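Local coordinates for polycyclic ketone monooxygenase (Myceliophthora thermophila, PDB 5MQ6), which uses FAD and NADPH to insert one oxygen atom beside the carbonyl of ketones, bulky polycyclic ones above all, giving esters or lactones, at residues A[135-140]-A[330-335]; A[334-339]-A[350-355]; A[542-547]-A[628-633]. One frame throughout, in Å; residues are numbered along the deposited sequence.

Interaction 1: residues A[135-140]-A[330-335]. With FAD (flavin-adenine dinucleotide), chain B.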
loop_
_atom_site.group_PDB
_atom_site.type_symbol
_atom_site.label_atom_id
_atom_site.label_comp_id
_atom_site.label_asym_id
_atom_site.label_seq_id
_atom_site.Cartn_x
_atom_site.Cartn_y
_atom_site.Cartn_z
ATOM N N GLU A 135 8.737 6.851 9.935
ATOM C CA GLU A 135 10.167 6.871 10.324
ATOM C C GLU A 135 11.000 5.756 9.651
ATOM O O GLU A 135 10.692 4.570 9.792
ATOM C CB GLU A 135 10.292 6.713 11.841
ATOM C CG GLU A 135 11.696 6.898 12.440
ATOM C CD GLU A 135 11.803 6.403 13.822
ATOM O OE1 GLU A 135 11.688 5.137 13.960
ATOM O OE2 GLU A 135 12.049 7.265 14.774
ATOM N N SER A 136 12.113 6.156 9.052
ATOM C CA SER A 136 13.085 5.267 8.429
ATOM C C SER A 136 13.521 4.106 9.318
ATOM O O SER A 136 13.614 2.929 8.828
ATOM C CB SER A 136 14.268 6.102 7.940
ATOM O OG SER A 136 15.067 6.430 9.029
ATOM N N TYR A 137 13.789 4.390 10.604
ATOM C CA TYR A 137 14.284 3.372 11.546
ATOM C C TYR A 137 13.224 2.287 11.821
ATOM O O TYR A 137 13.542 1.174 12.190
ATOM C CB TYR A 137 14.864 3.964 12.899
ATOM C CG TYR A 137 15.572 5.351 12.735
ATOM C CD1 TYR A 137 16.651 5.503 11.858
ATOM C CD2 TYR A 137 15.098 6.471 13.381
ATOM C CE1 TYR A 137 17.233 6.746 11.621
ATOM C CE2 TYR A 137 15.649 7.705 13.177
ATOM C CZ TYR A 137 16.741 7.852 12.325
ATOM O OH TYR A 137 17.303 9.081 12.124
ATOM N N SER A 138 11.966 2.643 11.642
ATOM C CA SER A 138 10.835 1.744 11.832
ATOM C C SER A 138 10.410 1.049 10.561
ATOM O O SER A 138 9.911 -0.073 10.615
ATOM C CB SER A 138 9.685 2.554 12.472
ATOM O OG SER A 138 10.084 2.842 13.863
ATOM N N TYR A 139 10.652 1.698 9.421
ATOM C CA TYR A 139 10.142 1.271 8.128
ATOM C C TYR A 139 11.118 0.421 7.325
ATOM O O TYR A 139 10.742 -0.627 6.820
ATOM C CB TYR A 139 9.700 2.465 7.301
ATOM C CG TYR A 139 9.196 2.025 5.954
ATOM C CD1 TYR A 139 7.970 1.406 5.830
ATOM C CD2 TYR A 139 9.926 2.282 4.818
ATOM C CE1 TYR A 139 7.505 0.987 4.571
ATOM C CE2 TYR A 139 9.523 1.876 3.576
ATOM C CZ TYR A 139 8.312 1.201 3.443
ATOM O OH TYR A 139 7.910 0.807 2.188
ATOM N N MET A 140 12.370 0.869 7.188
ATOM C CA MET A 140 13.333 0.132 6.359
ATOM C C MET A 140 13.565 -1.275 6.953
ATOM O O MET A 140 13.846 -1.424 8.115
ATOM C CB MET A 140 14.605 0.909 6.193
ATOM C CG MET A 140 14.323 2.333 5.653
ATOM S SD MET A 140 15.818 3.317 5.402
ATOM C CE MET A 140 16.603 2.488 4.012
ATOM N N ARG A 330 12.021 -4.596 15.806
ATOM C CA ARG A 330 10.701 -5.078 16.081
ATOM C C ARG A 330 10.081 -4.391 17.335
ATOM O O ARG A 330 8.936 -4.024 17.380
ATOM C CB ARG A 330 10.746 -6.625 16.107
ATOM C CG ARG A 330 9.547 -7.292 16.646
ATOM C CD ARG A 330 8.450 -7.472 15.617
ATOM N NE ARG A 330 8.668 -8.452 14.539
ATOM C CZ ARG A 330 8.389 -9.754 14.586
ATOM N NH1 ARG A 330 8.007 -10.338 15.718
ATOM N NH2 ARG A 330 8.505 -10.507 13.480
ATOM N N GLU A 331 10.880 -4.145 18.336
ATOM C CA GLU A 331 10.391 -3.476 19.509
ATOM C C GLU A 331 9.975 -2.024 19.147
ATOM O O GLU A 331 8.928 -1.553 19.519
ATOM C CB GLU A 331 11.465 -3.576 20.639
ATOM C CG GLU A 331 11.342 -2.491 21.657
ATOM C CD GLU A 331 12.399 -2.551 22.699
ATOM O OE1 GLU A 331 13.354 -1.723 22.640
ATOM O OE2 GLU A 331 12.274 -3.468 23.517
ATOM N N ARG A 332 10.763 -1.345 18.329
ATOM C CA ARG A 332 10.431 -0.018 17.928
ATOM C C ARG A 332 9.124 0.096 17.112
ATOM O O ARG A 332 8.360 1.047 17.258
ATOM C CB ARG A 332 11.619 0.559 17.156
ATOM C CG ARG A 332 11.582 2.067 17.011
ATOM C CD ARG A 332 12.873 2.509 16.338
ATOM N NE ARG A 332 12.878 3.957 16.247
ATOM C CZ ARG A 332 13.245 4.793 17.202
ATOM N NH1 ARG A 332 13.157 6.063 16.934
ATOM N NH2 ARG A 332 13.677 4.418 18.391
ATOM N N MET A 333 8.902 -0.872 16.237
ATOM C CA MET A 333 7.752 -0.915 15.398
ATOM C C MET A 333 6.520 -1.113 16.264
ATOM O O MET A 333 5.461 -0.527 16.045
ATOM C CB MET A 333 7.870 -2.080 14.389
ATOM C CG MET A 333 8.787 -1.816 13.225
ATOM S SD MET A 333 8.910 -3.106 11.924
ATOM C CE MET A 333 9.075 -4.526 12.851
ATOM N N LEU A 334 6.686 -1.946 17.284
ATOM C CA LEU A 334 5.608 -2.175 18.270
ATOM C C LEU A 334 5.277 -0.902 19.071
ATOM O O LEU A 334 4.146 -0.527 19.220
ATOM C CB LEU A 334 6.034 -3.327 19.177
ATOM C CG LEU A 334 5.879 -4.728 18.568
ATOM C CD1 LEU A 334 6.744 -5.706 19.363
ATOM C CD2 LEU A 334 4.434 -5.156 18.707
ATOM N N ASN A 335 6.310 -0.226 19.504
ATOM C CA ASN A 335 6.161 1.043 20.199
ATOM C C ASN A 335 5.387 2.084 19.375
ATOM O O ASN A 335 4.412 2.618 19.836
ATOM C CB ASN A 335 7.550 1.521 20.590
ATOM C CG ASN A 335 7.510 2.758 21.422
ATOM O OD1 ASN A 335 7.547 3.899 20.927
ATOM N ND2 ASN A 335 7.379 2.543 22.702
HETATM P PA FAD B . 5.337 -3.522 -3.645
HETATM O O1A FAD B . 4.127 -2.918 -4.278
HETATM O O2A FAD B . 6.448 -2.648 -3.091
HETATM O O5B FAD B . 6.006 -4.517 -4.713
HETATM C C5B FAD B . 5.218 -5.431 -5.398
HETATM C C4B FAD B . 5.758 -5.566 -6.807
HETATM O O4B FAD B . 5.063 -6.674 -7.410
HETATM C C3B FAD B . 5.547 -4.364 -7.723
HETATM O O3B FAD B . 6.722 -4.101 -8.446
HETATM C C2B FAD B . 4.452 -4.809 -8.653
HETATM O O2B FAD B . 4.526 -4.190 -9.915
HETATM C C1B FAD B . 4.708 -6.299 -8.715
HETATM N N9A FAD B . 3.563 -7.049 -9.169
HETATM C C8A FAD B . 2.298 -6.991 -8.663
HETATM N N7A FAD B . 1.529 -7.803 -9.384
HETATM C C5A FAD B . 2.247 -8.379 -10.363
HETATM C C6A FAD B . 1.964 -9.364 -11.421
HETATM N N6A FAD B . 0.787 -9.899 -11.677
HETATM N N1A FAD B . 3.018 -9.709 -12.115
HETATM C C2A FAD B . 4.250 -9.179 -11.928
HETATM N N3A FAD B . 4.610 -8.296 -11.026
HETATM C C4A FAD B . 3.592 -7.854 -10.225
HETATM N N1 FAD B . 3.940 2.232 3.310
HETATM C C2 FAD B . 4.448 2.454 4.567
HETATM O O2 FAD B . 4.251 1.651 5.470
HETATM N N3 FAD B . 5.167 3.555 4.827
HETATM C C4 FAD B . 5.393 4.455 3.857
HETATM O O4 FAD B . 6.063 5.435 4.155
HETATM C C4X FAD B . 4.894 4.314 2.479
HETATM N N5 FAD B . 5.084 5.223 1.465
HETATM C C5X FAD B . 4.557 4.950 0.246
HETATM C C6 FAD B . 4.729 5.909 -0.866
HETATM C C7 FAD B . 4.116 5.522 -2.151
HETATM C C7M FAD B . 4.234 6.423 -3.359
HETATM C C8 FAD B . 3.342 4.259 -2.332
HETATM C C8M FAD B . 2.708 3.844 -3.658
HETATM C C9 FAD B . 3.193 3.393 -1.266
HETATM C C9A FAD B . 3.766 3.692 0.002
HETATM N N10 FAD B . 3.559 2.783 1.054
HETATM C C10 FAD B . 4.141 3.072 2.292
HETATM C "C1'" FAD B . 2.856 1.493 0.871
HETATM C "C2'" FAD B . 3.911 0.522 0.195
HETATM O "O2'" FAD B . 3.321 -0.062 -0.975
HETATM C "C3'" FAD B . 4.487 -0.583 1.147
HETATM O "O3'" FAD B . 5.131 0.046 2.257
HETATM C "C4'" FAD B . 5.591 -1.506 0.579
HETATM O "O4'" FAD B . 6.622 -0.823 -0.264
HETATM C "C5'" FAD B . 4.950 -2.682 -0.185
HETATM O "O5'" FAD B . 5.981 -3.708 -0.333
HETATM P P FAD B . 5.473 -4.985 -1.192
HETATM O O1P FAD B . 6.799 -5.696 -1.652
HETATM O O2P FAD B . 4.393 -5.670 -0.343
HETATM O O3P FAD B . 4.639 -4.360 -2.466
#

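Interaction 2: residues A[334-339]-A[350-355]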
loop_
_atom_site.group_PDB
_atom_site.type_symbol
_atom_site.label_atom_id
_atom_site.label_comp_id
_atom_site.label_asym_id
_atom_site.label_seq_id
_atom_site.Cartn_x
_atom_site.Cartn_y
_atom_site.Cartn_z
ATOM N N LEU A 334 6.686 -1.946 17.284
ATOM C CA LEU A 334 5.608 -2.175 18.270
ATOM C C LEU A 334 5.277 -0.902 19.071
ATOM O O LEU A 334 4.146 -0.527 19.220
ATOM C CB LEU A 334 6.034 -3.327 19.177
ATOM C CG LEU A 334 5.879 -4.728 18.568
ATOM C CD1 LEU A 334 6.744 -5.706 19.363
ATOM C CD2 LEU A 334 4.434 -5.156 18.707
ATOM N N ASN A 335 6.310 -0.226 19.504
ATOM C CA ASN A 335 6.161 1.043 20.199
ATOM C C ASN A 335 5.387 2.084 19.375
ATOM O O ASN A 335 4.412 2.618 19.836
ATOM C CB ASN A 335 7.550 1.521 20.590
ATOM C CG ASN A 335 7.510 2.758 21.422
ATOM O OD1 ASN A 335 7.547 3.899 20.927
ATOM N ND2 ASN A 335 7.379 2.543 22.702
ATOM N N LEU A 336 5.779 2.290 18.115
ATOM C CA LEU A 336 5.075 3.168 17.223
ATOM C C LEU A 336 3.591 2.733 17.067
ATOM O O LEU A 336 2.674 3.526 17.185
ATOM C CB LEU A 336 5.751 3.195 15.840
ATOM C CG LEU A 336 5.025 3.977 14.776
ATOM C CD1 LEU A 336 4.891 5.467 15.183
ATOM C CD2 LEU A 336 5.873 3.887 13.526
ATOM N N ASP A 337 3.381 1.472 16.752
ATOM C CA ASP A 337 2.047 1.054 16.483
ATOM C C ASP A 337 1.152 1.113 17.734
ATOM O O ASP A 337 -0.079 1.125 17.566
ATOM C CB ASP A 337 2.045 -0.391 15.967
ATOM C CG ASP A 337 0.838 -0.690 15.097
ATOM O OD1 ASP A 337 0.601 0.106 14.103
ATOM O OD2 ASP A 337 0.155 -1.740 15.390
ATOM N N SER A 338 1.722 1.089 18.960
ATOM C CA SER A 338 0.909 1.183 20.166
ATOM C C SER A 338 0.167 2.478 20.233
ATOM O O SER A 338 -0.909 2.501 20.827
ATOM C CB SER A 338 1.727 0.984 21.433
ATOM O OG SER A 338 2.679 2.109 21.693
ATOM N N TYR A 339 0.673 3.540 19.571
ATOM C CA TYR A 339 -0.023 4.831 19.583
ATOM C C TYR A 339 -1.184 4.840 18.606
ATOM O O TYR A 339 -2.197 5.452 18.828
ATOM C CB TYR A 339 0.994 5.968 19.252
ATOM C CG TYR A 339 1.944 6.180 20.398
ATOM C CD1 TYR A 339 1.588 6.987 21.530
ATOM C CD2 TYR A 339 3.113 5.485 20.466
ATOM C CE1 TYR A 339 2.462 7.097 22.648
ATOM C CE2 TYR A 339 3.971 5.593 21.541
ATOM C CZ TYR A 339 3.663 6.384 22.641
ATOM O OH TYR A 339 4.599 6.390 23.663
ATOM N N ASN A 350 7.800 7.209 24.272
ATOM C CA ASN A 350 7.364 7.383 22.916
ATOM C C ASN A 350 8.630 7.421 22.099
ATOM O O ASN A 350 9.268 8.442 21.933
ATOM C CB ASN A 350 6.573 8.668 22.780
ATOM C CG ASN A 350 6.045 8.847 21.424
ATOM O OD1 ASN A 350 6.494 8.192 20.459
ATOM N ND2 ASN A 350 5.153 9.781 21.297
ATOM N N MET A 351 9.015 6.277 21.571
ATOM C CA MET A 351 10.318 6.197 20.924
ATOM C C MET A 351 10.381 7.040 19.652
ATOM O O MET A 351 11.395 7.740 19.372
ATOM C CB MET A 351 10.591 4.759 20.546
ATOM C CG MET A 351 10.675 3.832 21.711
ATOM S SD MET A 351 11.115 2.110 21.274
ATOM C CE MET A 351 11.157 1.440 22.912
ATOM N N VAL A 352 9.337 6.957 18.837
ATOM C CA VAL A 352 9.362 7.649 17.561
ATOM C C VAL A 352 9.056 9.112 17.693
ATOM O O VAL A 352 9.722 9.969 16.990
ATOM C CB VAL A 352 8.450 6.962 16.505
ATOM C CG1 VAL A 352 8.556 7.707 15.195
ATOM C CG2 VAL A 352 8.909 5.519 16.273
ATOM N N ALA A 353 8.027 9.406 18.496
ATOM C CA ALA A 353 7.700 10.803 18.867
ATOM C C ALA A 353 7.520 11.737 17.682
ATOM O O ALA A 353 8.070 12.852 17.630
ATOM C CB ALA A 353 8.783 11.376 19.795
ATOM N N ASP A 354 6.769 11.281 16.701
ATOM C CA ASP A 354 6.442 12.121 15.604
ATOM C C ASP A 354 4.948 12.222 15.472
ATOM O O ASP A 354 4.207 11.800 16.365
ATOM C CB ASP A 354 7.194 11.627 14.339
ATOM C CG ASP A 354 6.542 10.409 13.669
ATOM O OD1 ASP A 354 5.567 9.857 14.192
ATOM O OD2 ASP A 354 7.043 10.030 12.594
ATOM N N GLY A 355 4.490 12.770 14.355
ATOM C CA GLY A 355 3.106 13.052 14.166
ATOM C C GLY A 355 2.159 11.880 14.157
ATOM O O GLY A 355 0.993 12.081 14.404
HETATM O O HOH W 1 6.711 5.688 19.059
#

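Interaction 3: residues A[542-547]-A[628-633]. With FAD (flavin-adenine dinucleotide), chain B.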
loop_
_atom_site.group_PDB
_atom_site.type_symbol
_atom_site.label_atom_id
_atom_site.label_comp_id
_atom_site.label_asym_id
_atom_site.label_seq_id
_atom_site.Cartn_x
_atom_site.Cartn_y
_atom_site.Cartn_z
ATOM N N ALA A 542 5.572 -2.149 6.697
ATOM C CA ALA A 542 6.747 -2.978 6.814
ATOM C C ALA A 542 6.609 -3.855 8.027
ATOM O O ALA A 542 7.248 -4.926 8.108
ATOM C CB ALA A 542 8.049 -2.140 6.947
ATOM N N PHE A 543 5.860 -3.368 9.010
ATOM C CA PHE A 543 5.607 -4.158 10.174
ATOM C C PHE A 543 4.686 -5.360 9.811
ATOM O O PHE A 543 4.926 -6.504 10.146
ATOM C CB PHE A 543 4.992 -3.229 11.274
ATOM C CG PHE A 543 4.727 -3.888 12.584
ATOM C CD1 PHE A 543 5.322 -5.128 12.943
ATOM C CD2 PHE A 543 3.876 -3.276 13.473
ATOM C CE1 PHE A 543 5.053 -5.722 14.156
ATOM C CE2 PHE A 543 3.593 -3.887 14.713
ATOM C CZ PHE A 543 4.219 -5.105 15.055
ATOM N N THR A 544 3.623 -5.070 9.126
ATOM C CA THR A 544 2.762 -6.084 8.625
ATOM C C THR A 544 3.506 -7.167 7.807
ATOM O O THR A 544 3.318 -8.344 7.996
ATOM C CB THR A 544 1.698 -5.430 7.753
ATOM O OG1 THR A 544 1.097 -4.341 8.491
ATOM C CG2 THR A 544 0.639 -6.525 7.332
ATOM N N LEU A 545 4.339 -6.722 6.914
ATOM C CA LEU A 545 5.127 -7.601 6.064
ATOM C C LEU A 545 6.091 -8.416 6.868
ATOM O O LEU A 545 6.264 -9.583 6.546
ATOM C CB LEU A 545 5.920 -6.841 5.008
ATOM C CG LEU A 545 5.133 -6.145 3.907
ATOM C CD1 LEU A 545 6.050 -5.277 3.034
ATOM C CD2 LEU A 545 4.517 -7.209 3.033
ATOM N N ASP A 546 6.714 -7.801 7.884
ATOM C CA ASP A 546 7.584 -8.495 8.842
ATOM C C ASP A 546 6.814 -9.666 9.469
ATOM O O ASP A 546 7.164 -10.869 9.266
ATOM C CB ASP A 546 8.050 -7.493 9.909
ATOM C CG ASP A 546 8.887 -8.124 11.024
ATOM O OD1 ASP A 546 9.211 -9.338 10.971
ATOM O OD2 ASP A 546 9.254 -7.402 11.996
ATOM N N VAL A 547 5.702 -9.330 10.083
ATOM C CA VAL A 547 4.856 -10.338 10.760
ATOM C C VAL A 547 4.416 -11.431 9.802
ATOM O O VAL A 547 4.554 -12.641 10.102
ATOM C CB VAL A 547 3.678 -9.718 11.511
ATOM C CG1 VAL A 547 2.679 -10.785 11.980
ATOM C CG2 VAL A 547 4.201 -8.838 12.659
ATOM N N GLN A 628 -8.273 -6.005 16.912
ATOM C CA GLN A 628 -7.489 -5.833 18.095
ATOM C C GLN A 628 -6.070 -5.338 17.930
ATOM O O GLN A 628 -5.343 -5.228 18.930
ATOM C CB GLN A 628 -7.509 -7.102 18.891
ATOM C CG GLN A 628 -8.915 -7.615 19.245
ATOM C CD GLN A 628 -9.645 -6.761 20.259
ATOM O OE1 GLN A 628 -9.319 -6.811 21.414
ATOM N NE2 GLN A 628 -10.643 -5.967 19.828
ATOM N N GLY A 629 -5.703 -5.000 16.697
ATOM C CA GLY A 629 -4.365 -4.545 16.293
ATOM C C GLY A 629 -3.259 -5.538 16.011
ATOM O O GLY A 629 -3.319 -6.766 16.381
ATOM N N MET A 630 -2.212 -5.010 15.389
ATOM C CA MET A 630 -1.115 -5.867 14.899
ATOM C C MET A 630 -0.438 -6.690 16.023
ATOM O O MET A 630 -0.175 -7.895 15.867
ATOM C CB MET A 630 -0.098 -5.081 14.061
ATOM C CG MET A 630 1.010 -5.986 13.508
ATOM S SD MET A 630 0.411 -7.155 12.221
ATOM C CE MET A 630 -0.524 -6.187 11.142
ATOM N N ALA A 631 -0.182 -6.087 17.180
ATOM C CA ALA A 631 0.544 -6.818 18.235
ATOM C C ALA A 631 -0.223 -8.063 18.639
ATOM O O ALA A 631 0.363 -9.133 18.869
ATOM C CB ALA A 631 0.761 -5.934 19.518
ATOM N N SER A 632 -1.546 -7.884 18.795
ATOM C CA SER A 632 -2.438 -8.989 19.181
ATOM C C SER A 632 -2.466 -10.145 18.115
ATOM O O SER A 632 -2.291 -11.291 18.447
ATOM C CB SER A 632 -3.836 -8.439 19.386
ATOM O OG SER A 632 -4.734 -9.500 19.698
ATOM N N TYR A 633 -2.640 -9.819 16.852
ATOM C CA TYR A 633 -2.522 -10.769 15.763
ATOM C C TYR A 633 -1.142 -11.527 15.784
ATOM O O TYR A 633 -1.063 -12.802 15.713
ATOM C CB TYR A 633 -2.775 -9.999 14.459
ATOM C CG TYR A 633 -2.535 -10.743 13.168
ATOM C CD1 TYR A 633 -3.259 -11.874 12.867
ATOM C CD2 TYR A 633 -1.582 -10.291 12.245
ATOM C CE1 TYR A 633 -3.108 -12.532 11.660
ATOM C CE2 TYR A 633 -1.365 -10.913 11.027
ATOM C CZ TYR A 633 -2.123 -12.067 10.737
ATOM O OH TYR A 633 -1.947 -12.711 9.559
HETATM P PA FAD B . 5.337 -3.522 -3.645
HETATM O O1A FAD B . 4.127 -2.918 -4.278
HETATM O O2A FAD B . 6.448 -2.648 -3.091
HETATM O O5B FAD B . 6.006 -4.517 -4.713
HETATM C C5B FAD B . 5.218 -5.431 -5.398
HETATM C C4B FAD B . 5.758 -5.566 -6.807
HETATM O O4B FAD B . 5.063 -6.674 -7.410
HETATM C C3B FAD B . 5.547 -4.364 -7.723
HETATM O O3B FAD B . 6.722 -4.101 -8.446
HETATM C C2B FAD B . 4.452 -4.809 -8.653
HETATM O O2B FAD B . 4.526 -4.190 -9.915
HETATM C C1B FAD B . 4.708 -6.299 -8.715
HETATM N N9A FAD B . 3.563 -7.049 -9.169
HETATM C C8A FAD B . 2.298 -6.991 -8.663
HETATM N N7A FAD B . 1.529 -7.803 -9.384
HETATM C C5A FAD B . 2.247 -8.379 -10.363
HETATM C C6A FAD B . 1.964 -9.364 -11.421
HETATM N N6A FAD B . 0.787 -9.899 -11.677
HETATM N N1A FAD B . 3.018 -9.709 -12.115
HETATM C C2A FAD B . 4.250 -9.179 -11.928
HETATM N N3A FAD B . 4.610 -8.296 -11.026
HETATM C C4A FAD B . 3.592 -7.854 -10.225
HETATM N N1 FAD B . 3.940 2.232 3.310
HETATM C C2 FAD B . 4.448 2.454 4.567
HETATM O O2 FAD B . 4.251 1.651 5.470
HETATM N N3 FAD B . 5.167 3.555 4.827
HETATM C C4 FAD B . 5.393 4.455 3.857
HETATM O O4 FAD B . 6.063 5.435 4.155
HETATM C C4X FAD B . 4.894 4.314 2.479
HETATM N N5 FAD B . 5.084 5.223 1.465
HETATM C C5X FAD B . 4.557 4.950 0.246
HETATM C C6 FAD B . 4.729 5.909 -0.866
HETATM C C7 FAD B . 4.116 5.522 -2.151
HETATM C C7M FAD B . 4.234 6.423 -3.359
HETATM C C8 FAD B . 3.342 4.259 -2.332
HETATM C C8M FAD B . 2.708 3.844 -3.658
HETATM C C9 FAD B . 3.193 3.393 -1.266
HETATM C C9A FAD B . 3.766 3.692 0.002
HETATM N N10 FAD B . 3.559 2.783 1.054
HETATM C C10 FAD B . 4.141 3.072 2.292
HETATM C "C1'" FAD B . 2.856 1.493 0.871
HETATM C "C2'" FAD B . 3.911 0.522 0.195
HETATM O "O2'" FAD B . 3.321 -0.062 -0.975
HETATM C "C3'" FAD B . 4.487 -0.583 1.147
HETATM O "O3'" FAD B . 5.131 0.046 2.257
HETATM C "C4'" FAD B . 5.591 -1.506 0.579
HETATM O "O4'" FAD B . 6.622 -0.823 -0.264
HETATM C "C5'" FAD B . 4.950 -2.682 -0.185
HETATM O "O5'" FAD B . 5.981 -3.708 -0.333
HETATM P P FAD B . 5.473 -4.985 -1.192
HETATM O O1P FAD B . 6.799 -5.696 -1.652
HETATM O O2P FAD B . 4.393 -5.670 -0.343
HETATM O O3P FAD B . 4.639 -4.360 -2.466
#

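Interaction 1: residues A[135-140]-A[330-335]
Arg-332 grips the carboxylate of Glu-135 side-on in a two-bond salt bridge, NE donating to OE1 at 2.8 Å and NH1 to OE2 at 2.7 Å. Both carboxylate oxygens are met on their syn sides, and the two flat groups lie only 14° apart, close to coplanar. The arginine reaches there with an extended chain from CG to NE, its CG anti to the backbone nitrogen (chi1 -163°). Ser-138 donates from OG to Glu-135 OE1 at 2.8 Å, on the anti side and from the opposite face to Arg-332 NE. OE1 is thereby gripped by two donors, one from each helix; OE2 is shared in turn with Lys-153. The same Ser-138 OG rests near Arg-332 CG, while CB of Tyr-137 lies 3.9 Å from Arg-332 NE. With an alanine in place of this glutamate, the Arg-332 guanidinium would probably lose its paired acceptor, and the Ser-138 hydroxyl would be freer to turn. One residue on, Met-333 lays CG against the backbone oxygen of Ser-138, 3.3 Å away. On the other side of the short helix, Tyr-139 turns to the cofactor: its OH is hydrogen-bonded to FAD O3' at 2.9 Å, and the ring is tilted against the flavin, its CE1 3.4 Å from FAD C2. Helix 136-139 is thus held between the flavin and helix 328-340, which packs in turn on helices 541-562 and 630-641.

Interaction 2: residues A[334-339]-A[350-355]
Asn-335, on helix 328-340, accepts a hydrogen bond through OD1 from the backbone N of Met-351 at 2.9 Å, tying the helix to the loop that follows it. Within that loop, Asn-350 forms an Asx motif: its OD1 accepts from Ala-353 N at 2.8 Å, the donor standing above the carbonyl plane and not on a lone pair. The Asn-335 side chain can be followed outward. Its CB lies 3.7 Å from Met-351 SD. CG, set anti to the backbone nitrogen (chi1 -175°), meets Met-351 CG at 3.4 Å. At the tip, ND2 passes near the methionine's CG and CE and is bonded to Glu-349 O, while OD1 has its backbone donor tilted 31° from the carbonyl plane. The extended Met-351 chain crosses the amide at a slant, its SD over CB and CG of Asn-335. The loop closes on the helix at two further points. Tyr-339 stacks its ring on the Asn-350 amide with the planes 22° apart, ND2 lying over one face toward the rim. Its hydroxyl end lies against CA and CB of Asn-350, OH 3.0 Å from CA, and has Gln-348 as its polar partner. Deeper in, Leu-336 packs CB against Val-352 CG2 at 3.9 Å, on the buried side of the contact. A single water binds the two asparagines together: it donates to Asn-335 OD1 at 2.7 Å and to Asn-350 OD1, and accepts from Val-352 N at 2.9 Å.

Interaction 3: residues A[542-547]-A[628-633]
Met-630 lies over one face of the Phe-543 ring, and this is the tight part of the contact. Its CG stands 3.8 Å from the ring centroid and 21° off the normal, a CH-pi contact that comes as near as 3.5 Å to Phe-543 CE2. The sulfur follows above the same face but farther away, SD 5.1 Å from the centroid, a Met-aromatic contact at long range. The methionine comes to this place by folding: CG is anti to the backbone nitrogen (chi1 -178°), and bends at chi2 and chi3 carry CE across to Thr-544, where it lies 3.6 Å from OG1. The hydroxyl's hydrogen bond is with the backbone N of Ala-538. Toward Val-547 the packing is looser. Val-547 CG2 is 4.2 Å from Met-630 SD, and its CG1 reaches the CE2 of Tyr-633 at the same distance, while the tyrosine hydroxyl is bonded to His-517 O. On the outer side, Ala-631 is exposed and its CB turns from the other helix. No hydrogen bond joins the two segments. On the cofactor side of helix 541-562, Leu-545 CD2 lies 3.7 Å from FAD O2P. The arrangement is plain helix-to-helix packing: the first turn of helix 630-641, preceded by Gly-629 at its N-cap, rests by apolar side chains on helix 541-562, which lines the FAD pocket on its other flank.

In the fold
Helix 328-340 takes part in interactions 1 and 2 and packs against both helices of interaction 3. Interactions 1 and 2 share Leu-334 and Asn-335, and their centres lie about 8 Å apart; Val-352 of interaction 2 packs on both Glu-135, CG1 to OE2 at 3.5 Å, and Ser-138. Interaction 3 meets the same helix from another side: Arg-330 NE forms a salt bridge with Asp-546 OD2 at 2.8 Å, Leu-334 CD2 touches Phe-543 CZ, and Asp-337 lies against Met-630. Interactions 1 and 3 both reach FAD, through Tyr-139 at the ribityl chain and Leu-545 at the phosphate, whereas the nearest side chain of interaction 2, Leu-336, stays about 9 Å from the cofactor.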